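Local coordinates for protein probable glucarate dehydratase (Mycobacterium smegmatis str. MC2 155, PDB 3VDG) that probably acts as an enolase-superfamily glucarate dehydratase, a metal-dependent lyase that removes water from a sugar diacid, at residues Arg153-Leu158 with Met355-Ala360. Numbering follows the deposited sequence.
Sequences RPVSDL and MVHLAA
Ser156 and His357 mark the closest approach of the two backbones, 4.9 Å from CA to CA, where the short turn at 153-158 meets helix 349-360 of the enolase-type barrel domain. The turn lies in the loop between helix 131-151 and strand 166-174; it is held by backbone bonds from Asp157 N to Pro154 O and from Leu158 N to Val155 O, while 355-360 is the regular last part of its helix. The meeting is a worked example of one imidazole carrying most of the contact between a helix and a neighbouring turn. The CB of His357 is directed at the turn, and chi1 of -78° leaves CG beside the backbone N and anti to the carbonyl carbon, with the ring set against Val155 and Ser156. Val155 then lies over one ring face in a CH-pi contact, its CB 4.0 Å from the centroid and 17° off the normal, shifted toward the rim. The two side chains cross at about a right angle, and Val155 CG1 also reaches His357 CB at 3.9 Å. Ser156 CB, by contrast, sits at the ring edge, in plane, 3.6 Å from His357 ND1. Pro154 CB approaches His357 CE1 obliquely. The far nitrogen, NE2, is hydrogen-bonded to Leu401 O, a bond that would limit rotation of the buried ring; Val395 and Pro396 also pack against His357. The CB of Asp157 is directed away from the helix, and its carboxylate is tied to Arg153 within the turn. Arg153 NH1 is also hydrogen-bonded to Asn26 O of the second subunit, so this turn also faces the dimer partner. In that salt bridge the guanidinium grips side-on, Arg153 NE and NH2 both converging on the single oxygen Asp157 OD2, with NH2 to OD2 at 2.8 Å.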
loop_
_atom_site.group_PDB
_atom_site.type_symbol
_atom_site.label_atom_id
_atom_site.label_comp_id
_atom_site.label_asym_id
_atom_site.label_seq_id
_atom_site.Cartn_x
_atom_site.Cartn_y
_atom_site.Cartn_z
ATOM N N ARG A 153 -19.537 4.510 7.205
ATOM C CA ARG A 153 -18.331 3.915 7.847
ATOM C C ARG A 153 -17.330 5.002 8.274
ATOM O O ARG A 153 -17.194 6.015 7.595
ATOM C CB ARG A 153 -17.589 2.936 6.910
ATOM C CG ARG A 153 -18.449 1.894 6.168
ATOM C CD ARG A 153 -19.366 1.119 7.108
ATOM N NE ARG A 153 -18.618 0.461 8.173
ATOM C CZ ARG A 153 -19.189 -0.246 9.138
ATOM N NH1 ARG A 153 -20.520 -0.364 9.159
ATOM N NH2 ARG A 153 -18.439 -0.826 10.075
ATOM N N PRO A 154 -16.637 4.797 9.408
ATOM C CA PRO A 154 -15.574 5.725 9.752
ATOM C C PRO A 154 -14.428 5.558 8.742
ATOM O O PRO A 154 -14.270 4.505 8.134
ATOM C CB PRO A 154 -15.124 5.262 11.146
ATOM C CG PRO A 154 -15.527 3.818 11.219
ATOM C CD PRO A 154 -16.790 3.722 10.407
ATOM N N VAL A 155 -13.644 6.602 8.564
ATOM C CA VAL A 155 -12.541 6.561 7.594
ATOM C C VAL A 155 -11.573 5.404 7.884
ATOM O O VAL A 155 -11.036 4.785 6.961
ATOM C CB VAL A 155 -11.832 7.935 7.558
ATOM C CG1 VAL A 155 -10.449 7.839 6.932
ATOM C CG2 VAL A 155 -12.703 8.930 6.794
ATOM N N SER A 156 -11.355 5.075 9.153
ATOM C CA SER A 156 -10.467 3.935 9.469
ATOM C C SER A 156 -10.928 2.624 8.809
ATOM O O SER A 156 -10.086 1.790 8.440
ATOM C CB SER A 156 -10.312 3.752 10.985
ATOM O OG SER A 156 -11.561 3.441 11.563
ATOM N N ASP A 157 -12.244 2.451 8.613
ATOM C CA ASP A 157 -12.778 1.270 7.885
ATOM C C ASP A 157 -12.466 1.268 6.383
ATOM O O ASP A 157 -12.689 0.265 5.709
ATOM C CB ASP A 157 -14.308 1.153 8.037
ATOM C CG ASP A 157 -14.731 0.433 9.324
ATOM O OD1 ASP A 157 -13.862 -0.108 10.048
ATOM O OD2 ASP A 157 -15.954 0.387 9.603
ATOM N N LEU A 158 -11.979 2.386 5.853
ATOM C CA LEU A 158 -11.585 2.433 4.442
ATOM C C LEU A 158 -10.089 2.158 4.297
ATOM O O LEU A 158 -9.583 2.099 3.187
ATOM C CB LEU A 158 -11.926 3.795 3.818
ATOM C CG LEU A 158 -13.354 4.308 4.049
ATOM C CD1 LEU A 158 -13.519 5.748 3.574
ATOM C CD2 LEU A 158 -14.334 3.374 3.378
ATOM N N MET A 355 -5.251 12.246 10.959
ATOM C CA MET A 355 -4.089 11.617 11.582
ATOM C C MET A 355 -4.550 10.472 12.484
ATOM O O MET A 355 -3.953 9.406 12.505
ATOM C CB MET A 355 -3.280 12.652 12.420
ATOM C CG MET A 355 -2.614 13.793 11.622
ATOM S SD MET A 355 -2.189 15.253 12.634
ATOM C CE MET A 355 -0.770 14.598 13.519
ATOM N N VAL A 356 -5.624 10.689 13.234
ATOM C CA VAL A 356 -6.081 9.674 14.171
ATOM C C VAL A 356 -6.637 8.448 13.414
ATOM O O VAL A 356 -6.304 7.325 13.738
ATOM C CB VAL A 356 -7.124 10.243 15.162
ATOM C CG1 VAL A 356 -7.819 9.108 15.914
ATOM C CG2 VAL A 356 -6.457 11.234 16.119
ATOM N N HIS A 357 -7.452 8.658 12.385
ATOM C CA HIS A 357 -7.964 7.507 11.621
ATOM C C HIS A 357 -6.848 6.724 10.968
ATOM O O HIS A 357 -6.859 5.491 10.966
ATOM C CB HIS A 357 -8.987 7.935 10.569
ATOM C CG HIS A 357 -10.361 8.213 11.129
ATOM N ND1 HIS A 357 -11.224 7.227 11.466
ATOM C CD2 HIS A 357 -11.016 9.417 11.387
ATOM C CE1 HIS A 357 -12.367 7.775 11.936
ATOM N NE2 HIS A 357 -12.243 9.115 11.877
ATOM N N LEU A 358 -5.885 7.430 10.397
ATOM C CA LEU A 358 -4.721 6.796 9.783
ATOM C C LEU A 358 -3.928 5.960 10.795
ATOM O O LEU A 358 -3.696 4.770 10.587
ATOM C CB LEU A 358 -3.814 7.864 9.147
ATOM C CG LEU A 358 -2.457 7.377 8.611
ATOM C CD1 LEU A 358 -2.651 6.304 7.526
ATOM C CD2 LEU A 358 -1.640 8.564 8.078
ATOM N N ALA A 359 -3.529 6.570 11.902
ATOM C CA ALA A 359 -2.740 5.846 12.897
ATOM C C ALA A 359 -3.533 4.677 13.504
ATOM O O ALA A 359 -2.969 3.639 13.791
ATOM C CB ALA A 359 -2.287 6.792 13.989
ATOM N N ALA A 360 -4.839 4.851 13.703
ATOM C CA ALA A 360 -5.645 3.773 14.271
ATOM C C ALA A 360 -5.611 2.519 13.388
ATOM O O ALA A 360 -5.632 1.397 13.907
ATOM C CB ALA A 360 -7.074 4.235 14.493
#